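Local atomic coordinates of hemolysin BL lytic component L1 (Bacillus cereus, PDB entry 7NMQ), a protein that serves as one of the lytic components of hemolysin BL, an alpha-helical pore-forming toxin, and probably acts on membranes together with its partner components. Residues P35-S40 with N54-Q59; S40-G45 with D274-A279; K29-Q34 with E60-N65. One frame throughout, in Å; residues are numbered along the deposited sequence. Where two conformers were deposited one is given.

The three contacts follow the chain from the end of helix 10-33, through its connecting loop, to the start of helix 45-103. Contact 3 packs the two helices, contact 1 binds the first half of the loop to helix 45-103, and contact 2 ties the second half to the beginning of helix 275-325. Contacts 1 and 3 have centres about 11 Å apart and are joined by N36, whose amide meets R63 and E60. Contacts 1 and 2 are equally close and share S40; V37 and L39 also pack on A279. Contacts 2 and 3 do not touch, their nearest atoms lying about 7 Å apart.

Contact 1: residues P35-S40 with N54-Q59; sequences PNVNLS and NIHLNQ
V37 is held through both its backbone N and its backbone O by side chains of helix 45-103, which fastens an extended loop to the long-helix bundle of this ClyA-like toxin component. Q59 OE1 accepts from V37 N at 2.9 Å, in the carbonyl plane and on a lone pair. H56 gives its NE2 proton to V37 O at 2.7 Å; the bond is nearly straight, 167°, and the acceptor lies close to the imidazole plane. A loop without regular structure has peptide groups that need partners, and a histidine and a glutamine one helical turn apart suit this place because each carries a polar group at the end of a side chain long enough to reach them.

The V37 side chain crosses both of these at about a right angle. Its CG1, set between the backbone N and the carbonyl carbon (chi1 65°), meets H56 NE2 and Q59 OE1 and continues to I55 CG2 at 3.9 Å. The small branched valine is buried here, with L52, A279 and S282 also against it.

The N36 side chain crosses H56 at a slant; the amide plane is 8° from the imidazole plane, and N36 CB is 3.6 Å from H56 CD2. What positions that amide lies farther along the same helix: OD1 accepts from R63 and ND2 donates to E60. Farther along the loop, N38 forms an Asx turn, in which N38 OD1 takes both S40 N at 3.0 Å and S40 OG at 2.9 Å.

Contact 2: residues S40-G45 with D274-A279; sequences SNIDLG and DRANQA
Around I42 and A276, whose CA atoms are 7.7 Å apart, a loop without regular structure passes the first turn of helix 275-325. R275 reaches across to the loop. Its CG stands anti to the backbone N (chi1 177°) and the chain bends at chi3, which brings NH1 to the backbone oxygen of S40 at 2.7 Å. That oxygen lies in the guanidinium plane, at the edge of the group, but the donor sits 41° above the S40 carbonyl plane and the N-H...O angle is 142°. An arginine suits this exposed position: its tip can supply a donor to the loop backbone while its methylenes stay available for apolar packing.

I42 uses them. Its CB points to the helix, and CD1, at the end of the side chain, rests on R275 CG at 3.8 Å and reaches A276 CB at 4.2 Å. Alanine leaves room for that methyl group near the helix backbone.

Both segments lie at helix beginnings. D274 is the N-cap of helix 275-325, its OD1 accepting from N277 N at 2.9 Å, nearly along the carboxylate C-O axis. On the loop side, D43 precedes the turn into helix 45-103, and its OD1 accepts a capping bond from G45 N, also 2.9 Å. Beyond the two segments, Q169 of helix 161-169 touches I42, and L44 packs on L162 and L166 of that helix.

Contact 3: residues K29-Q34 with E60-N65; sequences KTMIKQ and ELSRIN
R63 leans on the last turn of helix 10-33 and can be followed outward atom by atom. Its CB leaves helix 45-103 with CG anti to the carbonyl carbon (chi1 -62°), and CG comes to 3.7 Å from M31 O. CD then passes I32 O at 3.6 Å. A bend at chi3 (-73°) turns the guanidinium toward the helix end, where NH1 gives a weak, long bond of 3.4 Å to Q34 O. The same NH1 donates to a water, which in turn donates to M31 O at 2.8 Å and to Q34 O at 2.7 Å. Thus one ordered water joins the arginine to two carbonyls at the C-terminal end of the helix. An arginine fits because its methylenes can lie along the backbone while its several N-H groups serve the carbonyls and loop beyond; its NH2 donates to N36, and E60 CA, one turn back on the same helix, lies off one face of the guanidinium, toward its rim.

The two helices run roughly antiparallel but are strongly inclined, neighbours joined by the 34-44 loop in the helical bundle; their local axes approach to 8.5 Å with 143° between their directions. The nearest CA atoms, those of I32 and R63, are 5.1 Å apart.

Beside the arginine, M31 folds at chi2 and chi3 so that its CE lies against S62 CB at 3.8 Å. Serine is small enough to admit that methyl group, while its OG bonds to N145 of helix 107-154 and to N58 O. The M31 side chain also touches T289 and L290 of helix 275-325, and Q34 NE2 bonds to S282 O of that helix.

Contact 1: residues P35-S40 with N54-Q59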
ATOM      1  N   PRO A  35       9.000  20.131   7.010  1.00 15.24           N
ATOM      2  CA  PRO A  35       9.945  20.518   8.055  1.00 15.20           C
ATOM      3  C   PRO A  35       9.289  20.669   9.424  1.00 14.61           C
ATOM      4  O   PRO A  35       8.065  20.695   9.516  1.00 14.03           O
ATOM      5  CB  PRO A  35      10.460  21.863   7.579  1.00 16.23           C
ATOM      6  CG  PRO A  35       9.309  22.422   6.834  1.00 16.68           C
ATOM      7  CD  PRO A  35       8.701  21.241   6.093  1.00 16.91           C
ATOM      8  N   ASN A  36      10.140  20.710  10.448  1.00 14.18           N
ATOM      9  CA  ASN A  36       9.691  21.074  11.815  1.00 13.50           C
ATOM     10  C   ASN A  36       8.882  22.362  11.739  1.00 13.92           C
ATOM     11  O   ASN A  36       9.288  23.331  11.036  1.00 16.00           O
ATOM     12  CB  ASN A  36      10.842  21.150  12.806  1.00 15.06           C
ATOM     13  CG  ASN A  36      11.351  19.816  13.302  1.00 16.05           C
ATOM     14  OD1 ASN A  36      10.965  18.765  12.797  1.00 15.97           O
ATOM     15  ND2 ASN A  36      12.221  19.857  14.302  1.00 17.70           N
ATOM     16  N   VAL A  37       7.791  22.422  12.461  1.00 12.19           N
ATOM     17  CA  VAL A  37       6.897  23.609  12.363  1.00 12.73           C
ATOM     18  C   VAL A  37       7.646  24.832  12.875  1.00 12.92           C
ATOM     19  O   VAL A  37       8.260  24.809  13.944  1.00 13.27           O
ATOM     20  CB  VAL A  37       5.581  23.385  13.111  1.00 12.84           C
ATOM     21  CG1 VAL A  37       5.740  23.222  14.615  1.00 13.24           C
ATOM     22  CG2 VAL A  37       4.589  24.493  12.847  1.00 13.43           C
ATOM     23  N   ASN A  38       7.517  25.914  12.128  1.00 13.34           N
ATOM     24  CA  ASN A  38       8.125  27.202  12.496  1.00 13.16           C
ATOM     25  C   ASN A  38       7.107  28.058  13.253  1.00 12.90           C
ATOM     26  O   ASN A  38       6.212  28.636  12.648  1.00 12.84           O
ATOM     27  CB  ASN A  38       8.659  27.914  11.251  1.00 13.64           C
ATOM     28  CG  ASN A  38       9.345  29.233  11.586  1.00 16.02           C
ATOM     29  OD1 ASN A  38       9.434  29.665  12.736  1.00 16.15           O
ATOM     30  ND2 ASN A  38       9.823  29.877  10.552  1.00 17.05           N
ATOM     31  N   LEU A  39       7.293  28.154  14.558  1.00 13.54           N
ATOM     32  CA  LEU A  39       6.564  29.144  15.397  1.00 13.75           C
ATOM     33  C   LEU A  39       7.555  30.023  16.146  1.00 14.11           C
ATOM     34  O   LEU A  39       7.245  30.494  17.258  1.00 17.09           O
ATOM     35  CB  LEU A  39       5.622  28.404  16.337  1.00 15.00           C
ATOM     36  CG  LEU A  39       4.356  27.944  15.624  1.00 14.96           C
ATOM     37  CD1 LEU A  39       3.624  26.934  16.471  1.00 16.75           C
ATOM     38  CD2 LEU A  39       3.448  29.123  15.262  1.00 14.92           C
ATOM     39  N   SER A  40       8.720  30.251  15.573  0.50 15.29           N
ATOM     40  CA  SER A  40       9.742  31.098  16.220  0.50 16.67           C
ATOM     41  C   SER A  40       9.248  32.551  16.246  0.50 17.73           C
ATOM     42  O   SER A  40       8.617  32.996  15.283  0.50 18.19           O
ATOM     43  CB  SER A  40      11.052  30.969  15.534  0.50 17.15           C
ATOM     44  OG  SER A  40      10.975  31.541  14.246  0.50 21.05           O
ATOM     45  N   ASN A  54       7.511  19.486  22.172  1.00 12.56           N
ATOM     46  CA  ASN A  54       6.987  18.116  22.032  1.00 13.05           C
ATOM     47  C   ASN A  54       6.575  17.844  20.592  1.00 11.75           C
ATOM     48  O   ASN A  54       6.822  16.741  20.112  1.00 12.43           O
ATOM     49  CB  ASN A  54       5.844  17.893  22.997  1.00 14.22           C
ATOM     50  CG  ASN A  54       6.407  17.782  24.388  1.00 19.04           C
ATOM     51  OD1 ASN A  54       7.513  17.297  24.586  1.00 26.62           O
ATOM     52  ND2 ASN A  54       5.613  18.090  25.358  1.00 25.78           N
ATOM     53  N   ILE A  55       5.955  18.813  19.936  1.00 11.57           N
ATOM     54  CA  ILE A  55       5.582  18.666  18.505  1.00 11.23           C
ATOM     55  C   ILE A  55       6.830  18.404  17.688  1.00 10.90           C
ATOM     56  O   ILE A  55       6.826  17.548  16.803  1.00 11.00           O
ATOM     57  CB  ILE A  55       4.809  19.891  18.037  1.00 11.70           C
ATOM     58  CG1 ILE A  55       3.414  19.803  18.660  1.00 13.19           C
ATOM     59  CG2 ILE A  55       4.808  19.963  16.522  1.00 13.51           C
ATOM     60  CD1 ILE A  55       2.589  21.023  18.560  1.00 15.09           C
ATOM     61  N   HIS A  56       7.901  19.145  17.912  1.00 11.69           N
ATOM     62  CA  HIS A  56       9.123  18.918  17.128  1.00 11.37           C
ATOM     63  C   HIS A  56       9.657  17.515  17.362  1.00 11.23           C
ATOM     64  O   HIS A  56      10.092  16.875  16.387  1.00 11.03           O
ATOM     65  CB  HIS A  56      10.189  19.931  17.506  1.00 12.25           C
ATOM     66  CG  HIS A  56       9.881  21.279  16.956  1.00 12.66           C
ATOM     67  ND1 HIS A  56      10.455  22.404  17.483  1.00 13.84           N
ATOM     68  CD2 HIS A  56       9.108  21.674  15.915  1.00 12.39           C
ATOM     69  CE1 HIS A  56      10.012  23.460  16.792  1.00 13.80           C
ATOM     70  NE2 HIS A  56       9.186  23.052  15.823  1.00 13.32           N
ATOM     71  N   LEU A  57       9.605  16.997  18.588  1.00 11.48           N
ATOM     72  CA  LEU A  57      10.020  15.600  18.839  1.00 11.48           C
ATOM     73  C   LEU A  57       9.067  14.656  18.087  1.00 10.98           C
ATOM     74  O   LEU A  57       9.539  13.656  17.525  1.00 11.58           O
ATOM     75  CB  LEU A  57       9.967  15.293  20.336  1.00 13.26           C
ATOM     76  CG  LEU A  57      10.957  16.077  21.172  1.00 14.09           C
ATOM     77  CD1 LEU A  57      10.816  15.710  22.650  1.00 17.11           C
ATOM     78  CD2 LEU A  57      12.365  15.909  20.713  1.00 15.47           C
ATOM     79  N   ASN A  58       7.790  14.941  18.078  1.00 10.45           N
ATOM     80  CA  ASN A  58       6.818  14.093  17.353  1.00 10.74           C
ATOM     81  C   ASN A  58       7.138  14.121  15.867  1.00 10.47           C
ATOM     82  O   ASN A  58       7.034  13.069  15.193  1.00 11.37           O
ATOM     83  CB  ASN A  58       5.393  14.555  17.512  1.00 10.96           C
ATOM     84  CG  ASN A  58       4.880  14.519  18.939  1.00 12.74           C
ATOM     85  OD1 ASN A  58       5.335  13.764  19.825  1.00 16.71           O
ATOM     86  ND2 ASN A  58       3.871  15.300  19.144  1.00 13.34           N
ATOM     87  N   GLN A  59       7.536  15.260  15.315  1.00 10.60           N
ATOM     88  CA  GLN A  59       7.777  15.380  13.861  1.00 10.74           C
ATOM     89  C   GLN A  59       9.042  14.598  13.539  1.00 10.81           C
ATOM     90  O   GLN A  59       9.103  13.947  12.488  1.00 11.15           O
ATOM     91  CB  GLN A  59       7.875  16.844  13.404  1.00 11.56           C
ATOM     92  CG  GLN A  59       6.568  17.579  13.544  1.00 11.28           C
ATOM     93  CD  GLN A  59       6.611  18.986  13.009  1.00 12.52           C
ATOM     94  OE1 GLN A  59       7.132  19.900  13.642  1.00 12.88           O
ATOM     95  NE2 GLN A  59       6.115  19.143  11.819  1.00 17.74           N
TER

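Contact 2: residues S40-G45 with D274-A279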
ATOM      1  N   SER A  40       8.720  30.251  15.573  0.50 15.29           N
ATOM      2  CA  SER A  40       9.742  31.098  16.220  0.50 16.67           C
ATOM      3  C   SER A  40       9.248  32.551  16.246  0.50 17.73           C
ATOM      4  O   SER A  40       8.617  32.996  15.283  0.50 18.19           O
ATOM      5  CB  SER A  40      11.052  30.969  15.534  0.50 17.15           C
ATOM      6  OG  SER A  40      10.975  31.541  14.246  0.50 21.05           O
ATOM      7  N   ASN A  41       9.524  33.251  17.342  1.00 19.36           N
ATOM      8  CA  ASN A  41       9.187  34.683  17.552  1.00 21.43           C
ATOM      9  C   ASN A  41       7.680  34.881  17.606  1.00 19.64           C
ATOM     10  O   ASN A  41       7.195  35.969  17.306  1.00 26.58           O
ATOM     11  CB  ASN A  41       9.796  35.594  16.477  1.00 25.64           C
ATOM     12  CG  ASN A  41       9.788  37.053  16.896  1.00 30.22           C
ATOM     13  OD1 ASN A  41      10.213  37.365  17.998  1.00 38.90           O
ATOM     14  ND2 ASN A  41       9.304  37.954  16.050  1.00 35.44           N
ATOM     15  N   ILE A  42       6.952  33.872  18.064  1.00 20.05           N
ATOM     16  CA  ILE A  42       5.533  34.002  18.433  1.00 21.00           C
ATOM     17  C   ILE A  42       5.474  33.631  19.900  1.00 19.51           C
ATOM     18  O   ILE A  42       6.032  32.575  20.270  1.00 20.64           O
ATOM     19  CB  ILE A  42       4.656  33.141  17.532  1.00 21.79           C
ATOM     20  CG1 ILE A  42       4.749  33.709  16.116  1.00 25.83           C
ATOM     21  CG2 ILE A  42       3.220  33.047  18.045  1.00 24.22           C
ATOM     22  CD1 ILE A  42       4.108  32.875  15.087  1.00 26.89           C
ATOM     23  N   ASP A  43       4.922  34.537  20.709  1.00 21.27           N
ATOM     24  CA  ASP A  43       4.828  34.289  22.168  1.00 22.78           C
ATOM     25  C   ASP A  43       3.694  33.294  22.400  1.00 20.19           C
ATOM     26  O   ASP A  43       2.538  33.656  22.222  1.00 25.50           O
ATOM     27  CB  ASP A  43       4.632  35.549  23.006  1.00 28.66           C
ATOM     28  CG  ASP A  43       4.630  35.282  24.511  1.00 30.17           C
ATOM     29  OD1 ASP A  43       4.954  34.127  24.939  1.00 28.48           O
ATOM     30  OD2 ASP A  43       4.358  36.248  25.250  1.00 38.66           O
ATOM     31  N   LEU A  44       4.047  32.091  22.804  1.00 17.20           N
ATOM     32  CA  LEU A  44       3.061  31.012  23.050  1.00 17.85           C
ATOM     33  C   LEU A  44       2.903  30.782  24.545  1.00 18.41           C
ATOM     34  O   LEU A  44       2.079  29.887  24.910  1.00 18.30           O
ATOM     35  CB  LEU A  44       3.564  29.726  22.391  1.00 19.47           C
ATOM     36  CG  LEU A  44       3.876  29.799  20.910  1.00 18.89           C
ATOM     37  CD1 LEU A  44       4.506  28.498  20.462  1.00 20.10           C
ATOM     38  CD2 LEU A  44       2.611  30.102  20.130  1.00 19.82           C
ATOM     39  N   GLY A  45       3.647  31.534  25.361  1.00 17.27           N
ATOM     40  CA  GLY A  45       3.739  31.242  26.792  1.00 16.60           C
ATOM     41  C   GLY A  45       4.491  29.947  27.045  1.00 14.85           C
ATOM     42  O   GLY A  45       4.896  29.249  26.096  1.00 16.23           O
ATOM     43  N   ASP A 274      -0.066  34.083   7.317  1.00 18.66           N
ATOM     44  CA  ASP A 274       1.047  34.510   8.188  1.00 19.42           C
ATOM     45  C   ASP A 274       1.651  33.289   8.892  1.00 18.27           C
ATOM     46  O   ASP A 274       1.162  32.194   8.719  1.00 17.78           O
ATOM     47  CB  ASP A 274       0.562  35.576   9.179  1.00 20.43           C
ATOM     48  CG  ASP A 274      -0.361  35.090  10.287  1.00 21.19           C
ATOM     49  OD1 ASP A 274      -0.683  33.876  10.342  1.00 22.71           O
ATOM     50  OD2 ASP A 274      -0.693  35.927  11.156  1.00 24.31           O
ATOM     51  N   ARG A 275       2.666  33.496   9.726  1.00 13.50           N
ATOM     52  CA  ARG A 275       3.441  32.376  10.309  1.00 12.53           C
ATOM     53  C   ARG A 275       2.504  31.499  11.161  1.00 12.16           C
ATOM     54  O   ARG A 275       2.616  30.268  11.122  1.00 12.22           O
ATOM     55  CB  ARG A 275       4.668  32.855  11.084  1.00 13.59           C
ATOM     56  CG  ARG A 275       5.409  31.711  11.742  1.00 13.64           C
ATOM     57  CD  ARG A 275       6.747  32.175  12.275  1.00 14.30           C
ATOM     58  NE  ARG A 275       7.667  32.633  11.253  1.00 15.10           N
ATOM     59  CZ  ARG A 275       8.883  33.148  11.499  1.00 15.40           C
ATOM     60  NH1 ARG A 275       9.276  33.336  12.733  1.00 16.31           N
ATOM     61  NH2 ARG A 275       9.678  33.504  10.512  1.00 18.57           N
ATOM     62  N   ALA A 276       1.719  32.092  12.068  1.00 13.14           N
ATOM     63  CA  ALA A 276       0.828  31.311  12.948  1.00 13.00           C
ATOM     64  C   ALA A 276      -0.151  30.489  12.105  1.00 13.10           C
ATOM     65  O   ALA A 276      -0.356  29.303  12.403  1.00 13.68           O
ATOM     66  CB  ALA A 276       0.090  32.223  13.888  1.00 14.22           C
ATOM     67  N   ASN A 277      -0.745  31.088  11.092  1.00 13.71           N
ATOM     68  CA  ASN A 277      -1.752  30.386  10.267  1.00 13.55           C
ATOM     69  C   ASN A 277      -1.048  29.339   9.427  1.00 13.57           C
ATOM     70  O   ASN A 277      -1.635  28.220   9.235  1.00 14.09           O
ATOM     71  CB  ASN A 277      -2.568  31.378   9.459  1.00 15.59           C
ATOM     72  CG  ASN A 277      -3.615  32.049  10.327  1.00 19.40           C
ATOM     73  OD1 ASN A 277      -3.516  33.209  10.670  1.00 26.42           O
ATOM     74  ND2 ASN A 277      -4.680  31.346  10.631  1.00 25.04           N
ATOM     75  N   GLN A 278       0.168  29.578   8.979  1.00 13.20           N
ATOM     76  CA  GLN A 278       0.940  28.522   8.268  1.00 13.16           C
ATOM     77  C   GLN A 278       1.159  27.330   9.197  1.00 13.17           C
ATOM     78  O   GLN A 278       1.162  26.194   8.729  1.00 13.42           O
ATOM     79  CB  GLN A 278       2.268  29.041   7.723  1.00 13.55           C
ATOM     80  CG  GLN A 278       2.069  29.909   6.513  1.00 14.63           C
ATOM     81  CD  GLN A 278       3.352  30.394   5.898  1.00 17.49           C
ATOM     82  OE1 GLN A 278       4.416  30.376   6.510  1.00 21.58           O
ATOM     83  NE2 GLN A 278       3.243  30.839   4.669  1.00 19.04           N
ATOM     84  N   ALA A 279       1.369  27.584  10.479  1.00 12.52           N
ATOM     85  CA  ALA A 279       1.591  26.503  11.449  1.00 11.91           C
ATOM     86  C   ALA A 279       0.291  25.716  11.597  1.00 12.21           C
ATOM     87  O   ALA A 279       0.346  24.510  11.678  1.00 11.91           O
ATOM     88  CB  ALA A 279       2.037  27.037  12.791  1.00 13.49           C
TER

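Contact 3: residues K29-Q34 with E60-N65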
ATOM      1  N   LYS A  29       6.849   9.836   1.927  1.00 12.35           N
ATOM      2  CA  LYS A  29       7.701  10.833   1.258  1.00 13.52           C
ATOM      3  C   LYS A  29       7.235  12.237   1.661  1.00 14.52           C
ATOM      4  O   LYS A  29       8.057  13.172   1.778  1.00 15.60           O
ATOM      5  CB  LYS A  29       7.664  10.598  -0.241  1.00 14.81           C
ATOM      6  CG  LYS A  29       8.475   9.395  -0.665  1.00 15.90           C
ATOM      7  CD  LYS A  29       8.146   8.909  -2.050  1.00 17.40           C
ATOM      8  CE  LYS A  29       8.910   7.659  -2.433  1.00 19.60           C
ATOM      9  NZ  LYS A  29      10.306   7.983  -2.822  1.00 22.43           N
ATOM     10  N   THR A  30       5.951  12.424   1.824  1.00 13.86           N
ATOM     11  CA  THR A  30       5.380  13.719   2.191  1.00 14.21           C
ATOM     12  C   THR A  30       5.860  14.074   3.606  1.00 13.89           C
ATOM     13  O   THR A  30       6.331  15.213   3.858  1.00 14.75           O
ATOM     14  CB  THR A  30       3.863  13.753   2.064  1.00 15.75           C
ATOM     15  OG1 THR A  30       3.505  13.364   0.741  1.00 16.47           O
ATOM     16  CG2 THR A  30       3.365  15.148   2.341  1.00 18.11           C
ATOM     17  N   MET A  31       5.777  13.111   4.526  0.50 13.22           N
ATOM     18  CA  MET A  31       6.201  13.335   5.923  0.50 13.75           C
ATOM     19  C   MET A  31       7.673  13.742   5.952  0.50 13.11           C
ATOM     20  O   MET A  31       8.005  14.669   6.679  0.50 13.95           O
ATOM     21  CB  MET A  31       6.000  12.086   6.779  0.50 13.87           C
ATOM     22  CG  MET A  31       4.555  11.818   7.108  0.50 13.72           C
ATOM     23  SD  MET A  31       3.573  13.266   7.500  0.50 18.78           S
ATOM     24  CE  MET A  31       4.293  13.683   9.082  0.50 16.67           C
ATOM     25  N   ILE A  32       8.522  13.033   5.216  1.00 12.41           N
ATOM     26  CA  ILE A  32       9.999  13.268   5.207  1.00 13.46           C
ATOM     27  C   ILE A  32      10.273  14.700   4.741  1.00 13.67           C
ATOM     28  O   ILE A  32      11.251  15.320   5.219  1.00 15.16           O
ATOM     29  CB  ILE A  32      10.703  12.176   4.365  1.00 14.04           C
ATOM     30  CG1 ILE A  32      10.653  10.854   5.134  1.00 15.87           C
ATOM     31  CG2 ILE A  32      12.133  12.591   3.994  1.00 15.54           C
ATOM     32  CD1 ILE A  32      10.993   9.662   4.322  1.00 18.66           C
ATOM     33  N   LYS A  33       9.482  15.240   3.848  1.00 13.40           N
ATOM     34  CA  LYS A  33       9.750  16.576   3.260  1.00 14.80           C
ATOM     35  C   LYS A  33       9.136  17.686   4.108  1.00 14.28           C
ATOM     36  O   LYS A  33       9.520  18.812   3.917  1.00 16.85           O
ATOM     37  CB  LYS A  33       9.255  16.603   1.808  1.00 17.14           C
ATOM     38  CG  LYS A  33      10.286  16.110   0.789  1.00 23.84           C
ATOM     39  CD  LYS A  33       9.982  16.459  -0.639  1.00 28.75           C
ATOM     40  CE  LYS A  33      10.598  17.744  -1.150  1.00 32.21           C
ATOM     41  NZ  LYS A  33      10.065  18.081  -2.494  1.00 31.94           N
ATOM     42  N   GLN A  34       8.242  17.397   5.029  1.00 13.01           N
ATOM     43  CA  GLN A  34       7.615  18.455   5.825  1.00 13.43           C
ATOM     44  C   GLN A  34       8.580  18.855   6.934  1.00 14.77           C
ATOM     45  O   GLN A  34       8.991  18.026   7.743  1.00 14.94           O
ATOM     46  CB  GLN A  34       6.300  17.972   6.401  1.00 14.93           C
ATOM     47  CG  GLN A  34       5.644  19.093   7.161  1.00 17.96           C
ATOM     48  CD  GLN A  34       4.162  19.193   7.000  1.00 18.27           C
ATOM     49  OE1 GLN A  34       3.585  19.006   5.939  1.00 20.64           O
ATOM     50  NE2 GLN A  34       3.518  19.423   8.113  1.00 18.09           N
ATOM     51  N   GLU A  60      10.064  14.670  14.381  0.50 11.20           N
ATOM     52  CA  GLU A  60      11.300  13.885  14.136  0.50 11.69           C
ATOM     53  C   GLU A  60      10.948  12.392  14.153  0.50 11.48           C
ATOM     54  O   GLU A  60      11.457  11.644  13.305  0.50 12.25           O
ATOM     55  CB  GLU A  60      12.358  14.254  15.175  0.50 12.38           C
ATOM     56  CG  GLU A  60      12.903  15.662  14.971  0.50 13.10           C
ATOM     57  CD  GLU A  60      13.279  16.406  16.228  0.50 14.10           C
ATOM     58  OE1 GLU A  60      13.611  15.774  17.255  0.50 14.99           O
ATOM     59  OE2 GLU A  60      13.212  17.627  16.149  0.50 15.49           O
ATOM     60  N   LEU A  61      10.083  11.947  15.057  1.00 11.50           N
ATOM     61  CA  LEU A  61       9.729  10.512  15.063  1.00 11.61           C
ATOM     62  C   LEU A  61       8.853  10.177  13.849  1.00 11.04           C
ATOM     63  O   LEU A  61       8.994   9.078  13.308  1.00 11.40           O
ATOM     64  CB  LEU A  61       9.005  10.179  16.359  1.00 13.15           C
ATOM     65  CG  LEU A  61       8.728   8.695  16.566  1.00 16.07           C
ATOM     66  CD1 LEU A  61      10.008   7.881  16.552  1.00 18.55           C
ATOM     67  CD2 LEU A  61       8.023   8.541  17.894  1.00 19.46           C
ATOM     68  N   SER A  62       8.030  11.100  13.369  1.00 10.63           N
ATOM     69  CA  SER A  62       7.215  10.842  12.166  1.00 10.57           C
ATOM     70  C   SER A  62       8.195  10.520  11.031  1.00 10.90           C
ATOM     71  O   SER A  62       7.886   9.665  10.173  1.00 11.17           O
ATOM     72  CB  SER A  62       6.348  12.004  11.778  1.00 12.58           C
ATOM     73  OG  SER A  62       5.463  12.386  12.815  1.00 17.09           O
ATOM     74  N   ARG A  63       9.303  11.288  10.943  1.00 10.89           N
ATOM     75  CA  ARG A  63      10.215  11.101   9.797  1.00 11.04           C
ATOM     76  C   ARG A  63      10.980   9.787   9.952  1.00 11.56           C
ATOM     77  O   ARG A  63      11.217   9.072   8.931  1.00 12.29           O
ATOM     78  CB  ARG A  63      11.125  12.306   9.581  1.00 11.88           C
ATOM     79  CG  ARG A  63      10.357  13.589   9.260  1.00 12.65           C
ATOM     80  CD  ARG A  63      11.219  14.738   8.791  1.00 15.73           C
ATOM     81  NE  ARG A  63      11.990  15.300   9.857  1.00 17.09           N
ATOM     82  CZ  ARG A  63      11.602  16.276  10.704  1.00 15.51           C
ATOM     83  NH1 ARG A  63      10.473  16.951  10.580  1.00 17.24           N
ATOM     84  NH2 ARG A  63      12.458  16.638  11.622  1.00 18.44           N
ATOM     85  N   ILE A  64      11.307   9.411  11.173  1.00 11.10           N
ATOM     86  CA  ILE A  64      11.904   8.067  11.450  1.00 11.63           C
ATOM     87  C   ILE A  64      10.909   6.997  11.008  1.00 11.70           C
ATOM     88  O   ILE A  64      11.333   6.023  10.357  1.00 12.12           O
ATOM     89  CB  ILE A  64      12.256   7.944  12.929  1.00 12.36           C
ATOM     90  CG1 ILE A  64      13.508   8.783  13.197  1.00 13.31           C
ATOM     91  CG2 ILE A  64      12.414   6.515  13.402  1.00 13.19           C
ATOM     92  CD1 ILE A  64      13.810   8.911  14.616  1.00 15.11           C
ATOM     93  N   ASN A  65       9.642   7.130  11.366  1.00 11.75           N
ATOM     94  CA  ASN A  65       8.655   6.082  10.992  1.00 11.56           C
ATOM     95  C   ASN A  65       8.529   6.019   9.474  1.00 11.59           C
ATOM     96  O   ASN A  65       8.329   4.913   8.898  1.00 12.05           O
ATOM     97  CB  ASN A  65       7.305   6.344  11.644  1.00 11.34           C
ATOM     98  CG  ASN A  65       7.285   6.052  13.117  1.00 12.05           C
ATOM     99  OD1 ASN A  65       8.160   5.379  13.638  1.00 14.05           O
ATOM    100  ND2 ASN A  65       6.297   6.622  13.773  1.00 13.74           N
TER
HETATM  101  O   HOH W   1       7.797  16.055   9.150  1.00 22.96           O